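Local coordinates for protein catechol 1,2-dioxygenase (Acinetobacter sp., PDB 1DLT) that uses a ferric iron to cleave the aromatic ring of catechol between its two hydroxyl-bearing carbons, adding dioxygen to form cis,cis-muconate, at residues H218-A223 with D246-D251; H224-V229 with T238-V243. All coordinates share one frame; numbering follows the deposited sequence.

Contact 1: H218-A223 with D246-D251; sequences HGNRPA and DPYTYD. With CAQ (catechol), chain D.
With CG of Asp246 swung opposite its own backbone N (chi1 -167°), the carboxylate reaches across to Pro222 and Ala223, where two loops of the dioxygenase domain meet. The loop 246-251 is made of two overlapping type I beta turns, Asp246 to Thr249 and Tyr248 to Asp251, and the first is also an Asx turn: Asp246 OD1 accepts Tyr248 N at 2.8 Å. Its other oxygen, OD2, takes the N-H of Ala223 at 2.9 Å; this bond is nearly straight (172°) but arrives from above the carboxylate plane. One carboxylate therefore both fixes its own turn and grips the chain just ahead of strand 224-230. Beside this carboxylate the Pro222 ring packs, with Pro222 CB 3.3 Å from Asp246 OD1 and Pro222 CD 3.9 Å from Tyr248 CB. Further along, Tyr248 has CG opposite the carbonyl carbon, which lays its ring along 218-220. Asn220 CB sits over the centre of that ring in a CH-pi contact, 4.0 Å from the centroid. The His218 and Tyr248 rings meet obliquely, planes at 55°, neither stacked nor edge-to-face. Arg221 turns away from this interface to the catechol, its NH2 in a salt bridge with Asp252. At the far end His218 NE2 gives Asp251 O a bent, weak hydrogen bond of 2.9 Å, with the oxygen near the plane of the imidazole.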
loop_
_atom_site.group_PDB
_atom_site.type_symbol
_atom_site.label_atom_id
_atom_site.label_comp_id
_atom_site.label_asym_id
_atom_site.label_seq_id
_atom_site.Cartn_x
_atom_site.Cartn_y
_atom_site.Cartn_z
ATOM N N HIS A 218 9.563 12.840 13.513
ATOM C CA HIS A 218 10.040 11.664 14.248
ATOM C C HIS A 218 8.906 10.637 14.306
ATOM O O HIS A 218 7.773 10.962 13.987
ATOM C CB HIS A 218 10.420 12.023 15.691
ATOM C CG HIS A 218 9.266 12.476 16.526
ATOM N ND1 HIS A 218 8.927 13.802 16.674
ATOM C CD2 HIS A 218 8.355 11.775 17.246
ATOM C CE1 HIS A 218 7.863 13.902 17.453
ATOM N NE2 HIS A 218 7.495 12.684 17.813
ATOM N N GLY A 219 9.201 9.416 14.739
ATOM C CA GLY A 219 8.165 8.407 14.836
ATOM C C GLY A 219 7.999 7.931 16.255
ATOM O O GLY A 219 7.901 6.743 16.477
ATOM N N ASN A 220 7.977 8.854 17.216
ATOM C CA ASN A 220 7.845 8.495 18.627
ATOM C C ASN A 220 6.533 8.803 19.285
ATOM O O ASN A 220 5.833 9.768 18.941
ATOM C CB ASN A 220 8.918 9.183 19.446
ATOM C CG ASN A 220 10.317 8.845 18.960
ATOM O OD1 ASN A 220 10.715 7.681 18.904
ATOM N ND2 ASN A 220 11.056 9.867 18.588
ATOM N N ARG A 221 6.202 7.973 20.264
ATOM C CA ARG A 221 4.992 8.168 21.046
ATOM C C ARG A 221 5.396 8.286 22.501
ATOM O O ARG A 221 6.385 7.671 22.928
ATOM C CB ARG A 221 4.035 6.975 20.920
ATOM C CG ARG A 221 3.527 6.712 19.499
ATOM C CD ARG A 221 2.110 6.219 19.578
ATOM N NE ARG A 221 1.332 7.281 20.207
ATOM C CZ ARG A 221 0.215 7.094 20.894
ATOM N NH1 ARG A 221 -0.249 5.859 21.051
ATOM N NH2 ARG A 221 -0.421 8.136 21.438
ATOM N N PRO A 222 4.674 9.112 23.267
ATOM C CA PRO A 222 4.991 9.250 24.697
ATOM C C PRO A 222 4.599 7.929 25.378
ATOM O O PRO A 222 3.848 7.127 24.793
ATOM C CB PRO A 222 4.080 10.400 25.134
ATOM C CG PRO A 222 2.876 10.245 24.174
ATOM C CD PRO A 222 3.592 10.039 22.869
ATOM N N ALA A 223 5.100 7.687 26.585
ATOM C CA ALA A 223 4.731 6.480 27.326
ATOM C C ALA A 223 3.204 6.560 27.536
ATOM O O ALA A 223 2.676 7.597 27.968
ATOM C CB ALA A 223 5.460 6.438 28.664
ATOM N N ASP A 246 6.237 13.088 30.044
ATOM C CA ASP A 246 6.914 12.482 28.910
ATOM C C ASP A 246 7.274 13.572 27.896
ATOM O O ASP A 246 6.475 14.467 27.627
ATOM C CB ASP A 246 6.032 11.435 28.241
ATOM C CG ASP A 246 6.803 10.582 27.282
ATOM O OD1 ASP A 246 7.120 11.069 26.186
ATOM O OD2 ASP A 246 7.124 9.427 27.615
ATOM N N PRO A 247 8.475 13.500 27.316
ATOM C CA PRO A 247 8.958 14.467 26.336
ATOM C C PRO A 247 8.067 14.576 25.121
ATOM O O PRO A 247 8.057 15.604 24.444
ATOM C CB PRO A 247 10.337 13.921 25.973
ATOM C CG PRO A 247 10.745 13.234 27.240
ATOM C CD PRO A 247 9.490 12.457 27.506
ATOM N N TYR A 248 7.311 13.523 24.834
ATOM C CA TYR A 248 6.463 13.552 23.666
ATOM C C TYR A 248 5.006 13.674 23.984
ATOM O O TYR A 248 4.167 13.488 23.107
ATOM C CB TYR A 248 6.718 12.332 22.813
ATOM C CG TYR A 248 8.152 12.269 22.354
ATOM C CD1 TYR A 248 8.562 12.940 21.197
ATOM C CD2 TYR A 248 9.115 11.602 23.102
ATOM C CE1 TYR A 248 9.890 12.946 20.799
ATOM C CE2 TYR A 248 10.444 11.604 22.708
ATOM C CZ TYR A 248 10.818 12.282 21.554
ATOM O OH TYR A 248 12.120 12.295 21.135
ATOM N N THR A 249 4.697 14.023 25.230
ATOM C CA THR A 249 3.312 14.168 25.625
ATOM C C THR A 249 2.546 15.010 24.611
ATOM O O THR A 249 1.451 14.646 24.190
ATOM C CB THR A 249 3.193 14.837 27.008
ATOM O OG1 THR A 249 3.821 14.005 27.979
ATOM C CG2 THR A 249 1.722 15.033 27.389
ATOM N N TYR A 250 3.123 16.139 24.211
ATOM C CA TYR A 250 2.442 17.015 23.282
ATOM C C TYR A 250 3.088 17.014 21.912
ATOM O O TYR A 250 2.930 17.965 21.131
ATOM C CB TYR A 250 2.386 18.442 23.834
ATOM C CG TYR A 250 1.722 18.524 25.170
ATOM C CD1 TYR A 250 0.332 18.635 25.271
ATOM C CD2 TYR A 250 2.469 18.419 26.348
ATOM C CE1 TYR A 250 -0.306 18.638 26.521
ATOM C CE2 TYR A 250 1.848 18.418 27.605
ATOM C CZ TYR A 250 0.460 18.527 27.685
ATOM O OH TYR A 250 -0.166 18.502 28.919
ATOM N N ASP A 251 3.807 15.946 21.601
ATOM C CA ASP A 251 4.455 15.869 20.310
ATOM C C ASP A 251 4.495 14.415 19.898
ATOM O O ASP A 251 5.522 13.858 19.550
ATOM C CB ASP A 251 5.850 16.501 20.400
ATOM C CG ASP A 251 6.601 16.493 19.077
ATOM O OD1 ASP A 251 5.967 16.461 17.988
ATOM O OD2 ASP A 251 7.846 16.555 19.142
HETATM C C1 CAQ D . 0.539 3.641 17.159
HETATM C C2 CAQ D . -0.280 3.916 18.297
HETATM C C3 CAQ D . 0.083 3.429 19.544
HETATM O O3 CAQ D . -0.706 3.688 20.642
HETATM C C4 CAQ D . 1.238 2.683 19.697
HETATM O O4 CAQ D . 1.584 2.212 20.939
HETATM C C5 CAQ D . 2.044 2.403 18.614
HETATM C C6 CAQ D . 1.686 2.895 17.315
#

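Contact 2: H224-V229 with T238-V243; sequences HIHYFV and TTQINV. With FE (Fe (III) ion), chain C; CAQ (catechol), chain D.
The His226 ring has Gln240 OE1 over one face, the amide and imidazole planes turned 45° apart, while Gln240 NE2 comes 3.4 Å from His226 CE1 at the rim; Trp156 also stacks on this imidazole. At the ring's edge, near its plane, are the catechol and a water that accepts from His226 ND1 at 2.9 Å. The His224 ring likewise presents its edge to catechol O4. Gln240 OE1 comes to this second imidazole obliquely, 3.1 Å from His224 CD2. The amide thus lies against both histidines, and it is held partly from outside, NE2 bonding to Ile105 O. On the same face of the sheet Phe228 turns its ring edge to Thr238, CE1 standing 3.2 Å from Thr238 OG1.

The two histidines, Gln240, Phe228 and Thr238 belong to a beta hairpin whose strands, 224-230 and 237-243, run antiparallel with local axes at 163°. Ile225-Ile241 and Tyr227-Thr239 are hydrogen-bonded pairs, each closed by two backbone bonds; His224-Asn242, His226-Gln240 and Phe228-Thr238 are non-hydrogen-bonded pairs. Alternation sends both histidines to one face, where they supply two protein ligands of the ferric ion, His224 NE2 at 2.1 Å and His226 NE2 at 2.0 Å, alongside Tyr164. With chi1 of His224 at 61°, its imidazole swings so that ND1 bonds to Pro222 O and NE2 faces the iron.

The opposite face is mainly apolar, packed toward strands 283-291 and 133-141. There Ile225 CB meets Ile241 CG1 at 3.8 Å, and Ile241 CD1 touches the edge of the Tyr227 ring, 3.6 Å from CE1. The phenol oxygen of Tyr227 bonds to that of Tyr190.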
loop_
_atom_site.group_PDB
_atom_site.type_symbol
_atom_site.label_atom_id
_atom_site.label_comp_id
_atom_site.label_asym_id
_atom_site.label_seq_id
_atom_site.Cartn_x
_atom_site.Cartn_y
_atom_site.Cartn_z
ATOM N N HIS A 224 2.501 5.473 27.215
ATOM C CA HIS A 224 1.052 5.476 27.322
ATOM C C HIS A 224 0.470 4.096 27.589
ATOM O O HIS A 224 1.120 3.059 27.383
ATOM C CB HIS A 224 0.425 6.008 26.039
ATOM C CG HIS A 224 0.763 5.186 24.845
ATOM N ND1 HIS A 224 2.004 5.221 24.252
ATOM C CD2 HIS A 224 0.066 4.222 24.206
ATOM C CE1 HIS A 224 2.064 4.317 23.295
ATOM N NE2 HIS A 224 0.896 3.694 23.247
ATOM N N ILE A 225 -0.776 4.109 28.039
ATOM C CA ILE A 225 -1.482 2.885 28.366
ATOM C C ILE A 225 -2.839 2.892 27.681
ATOM O O ILE A 225 -3.597 3.850 27.812
ATOM C CB ILE A 225 -1.672 2.760 29.881
ATOM C CG1 ILE A 225 -0.294 2.802 30.553
ATOM C CG2 ILE A 225 -2.410 1.432 30.199
ATOM C CD1 ILE A 225 -0.280 2.795 32.105
ATOM N N HIS A 226 -3.128 1.823 26.957
ATOM C CA HIS A 226 -4.369 1.688 26.211
ATOM C C HIS A 226 -5.535 1.148 27.058
ATOM O O HIS A 226 -5.329 0.351 27.983
ATOM C CB HIS A 226 -4.156 0.726 25.050
ATOM C CG HIS A 226 -3.252 1.237 23.985
ATOM N ND1 HIS A 226 -3.716 1.954 22.902
ATOM C CD2 HIS A 226 -1.916 1.115 23.815
ATOM C CE1 HIS A 226 -2.700 2.246 22.107
ATOM N NE2 HIS A 226 -1.601 1.750 22.640
ATOM N N TYR A 227 -6.745 1.577 26.702
ATOM C CA TYR A 227 -7.959 1.140 27.356
ATOM C C TYR A 227 -9.097 0.902 26.364
ATOM O O TYR A 227 -9.261 1.637 25.403
ATOM C CB TYR A 227 -8.535 2.202 28.329
ATOM C CG TYR A 227 -7.877 2.400 29.670
ATOM C CD1 TYR A 227 -6.767 3.227 29.814
ATOM C CD2 TYR A 227 -8.401 1.793 30.808
ATOM C CE1 TYR A 227 -6.203 3.452 31.072
ATOM C CE2 TYR A 227 -7.844 2.008 32.069
ATOM C CZ TYR A 227 -6.752 2.842 32.188
ATOM O OH TYR A 227 -6.232 3.126 33.420
ATOM N N PHE A 228 -9.861 -0.144 26.638
ATOM C CA PHE A 228 -11.128 -0.428 25.980
ATOM C C PHE A 228 -12.019 -0.595 27.220
ATOM O O PHE A 228 -11.629 -1.296 28.169
ATOM C CB PHE A 228 -11.160 -1.723 25.285
ATOM C CG PHE A 228 -10.811 -1.742 23.832
ATOM C CD1 PHE A 228 -10.965 -0.610 22.985
ATOM C CD2 PHE A 228 -10.399 -2.925 23.273
ATOM C CE1 PHE A 228 -10.702 -0.748 21.581
ATOM C CE2 PHE A 228 -10.143 -3.064 21.909
ATOM C CZ PHE A 228 -10.299 -1.972 21.060
ATOM N N VAL A 229 -13.154 0.070 27.277
ATOM C CA VAL A 229 -14.068 -0.161 28.377
ATOM C C VAL A 229 -15.434 -0.417 27.730
ATOM O O VAL A 229 -15.897 0.370 26.882
ATOM C CB VAL A 229 -14.179 1.046 29.335
ATOM C CG1 VAL A 229 -15.055 0.684 30.525
ATOM C CG2 VAL A 229 -12.811 1.435 29.825
ATOM N N THR A 238 -12.914 3.759 23.677
ATOM C CA THR A 238 -11.549 3.462 23.279
ATOM C C THR A 238 -10.788 4.706 23.682
ATOM O O THR A 238 -11.116 5.812 23.259
ATOM C CB THR A 238 -11.391 3.289 21.761
ATOM O OG1 THR A 238 -12.135 2.149 21.347
ATOM C CG2 THR A 238 -9.921 3.102 21.382
ATOM N N THR A 239 -9.782 4.541 24.522
ATOM C CA THR A 239 -9.021 5.691 24.929
ATOM C C THR A 239 -7.626 5.266 25.409
ATOM O O THR A 239 -7.257 4.081 25.299
ATOM C CB THR A 239 -9.781 6.503 26.024
ATOM O OG1 THR A 239 -9.208 7.810 26.093
ATOM C CG2 THR A 239 -9.655 5.848 27.407
ATOM N N GLN A 240 -6.844 6.238 25.883
ATOM C CA GLN A 240 -5.488 5.991 26.387
ATOM C C GLN A 240 -5.168 7.039 27.437
ATOM O O GLN A 240 -5.875 8.048 27.544
ATOM C CB GLN A 240 -4.437 6.185 25.307
ATOM C CG GLN A 240 -4.440 5.266 24.121
ATOM C CD GLN A 240 -3.357 5.706 23.134
ATOM O OE1 GLN A 240 -2.313 6.171 23.561
ATOM N NE2 GLN A 240 -3.596 5.545 21.824
ATOM N N ILE A 241 -4.113 6.791 28.213
ATOM C CA ILE A 241 -3.618 7.774 29.172
ATOM C C ILE A 241 -2.117 7.870 28.900
ATOM O O ILE A 241 -1.492 6.875 28.504
ATOM C CB ILE A 241 -3.901 7.415 30.631
ATOM C CG1 ILE A 241 -3.314 6.051 30.992
ATOM C CG2 ILE A 241 -5.379 7.522 30.857
ATOM C CD1 ILE A 241 -3.597 5.603 32.415
ATOM N N ASN A 242 -1.583 9.090 29.020
ATOM C CA ASN A 242 -0.174 9.379 28.777
ATOM C C ASN A 242 0.428 9.689 30.120
ATOM O O ASN A 242 -0.197 10.370 30.923
ATOM C CB ASN A 242 0.001 10.629 27.905
ATOM C CG ASN A 242 -0.724 10.524 26.618
ATOM O OD1 ASN A 242 -0.390 9.684 25.792
ATOM N ND2 ASN A 242 -1.753 11.350 26.433
ATOM N N VAL A 243 1.638 9.188 30.354
ATOM C CA VAL A 243 2.334 9.445 31.602
ATOM C C VAL A 243 2.773 10.907 31.549
ATOM O O VAL A 243 3.447 11.347 30.596
ATOM C CB VAL A 243 3.573 8.514 31.759
ATOM C CG1 VAL A 243 4.286 8.838 33.041
ATOM C CG2 VAL A 243 3.125 7.031 31.740
HETATM FE FE FE C . 0.279 2.006 22.084
HETATM C C1 CAQ D . 0.539 3.641 17.159
HETATM C C2 CAQ D . -0.280 3.916 18.297
HETATM C C3 CAQ D . 0.083 3.429 19.544
HETATM O O3 CAQ D . -0.706 3.688 20.642
HETATM C C4 CAQ D . 1.238 2.683 19.697
HETATM O O4 CAQ D . 1.584 2.212 20.939
HETATM C C5 CAQ D . 2.044 2.403 18.614
HETATM C C6 CAQ D . 1.686 2.895 17.315
HETATM O O HOH W 1 -6.450 2.771 22.694
HETATM O O HOH W 2 0.164 1.239 19.784
#

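Contact 2 is nested within the chain closed off by contact 1: segment 218-223 runs straight into strand 224-230, strand 237-243 leads, after two residues, into 246-251, and the two contact centres are about 15 Å apart. The join is physical as well as sequential. Ala223 O and Val243 N, 3.1 Å apart, probably continue the hairpin's backbone pairing, and Pro222 CG packs on Asn242 OD1 at 3.7 Å. Arg221 NH1 lies 3.3 Å from Gln240 OE1, a probable hydrogen bond linking the arginine to the amide beside the iron ligands. Both contacts border the catechol: Arg221 CD passes 3.4 Å from its C3, while His224 and His226 hold the ferric ion that its oxygens bind.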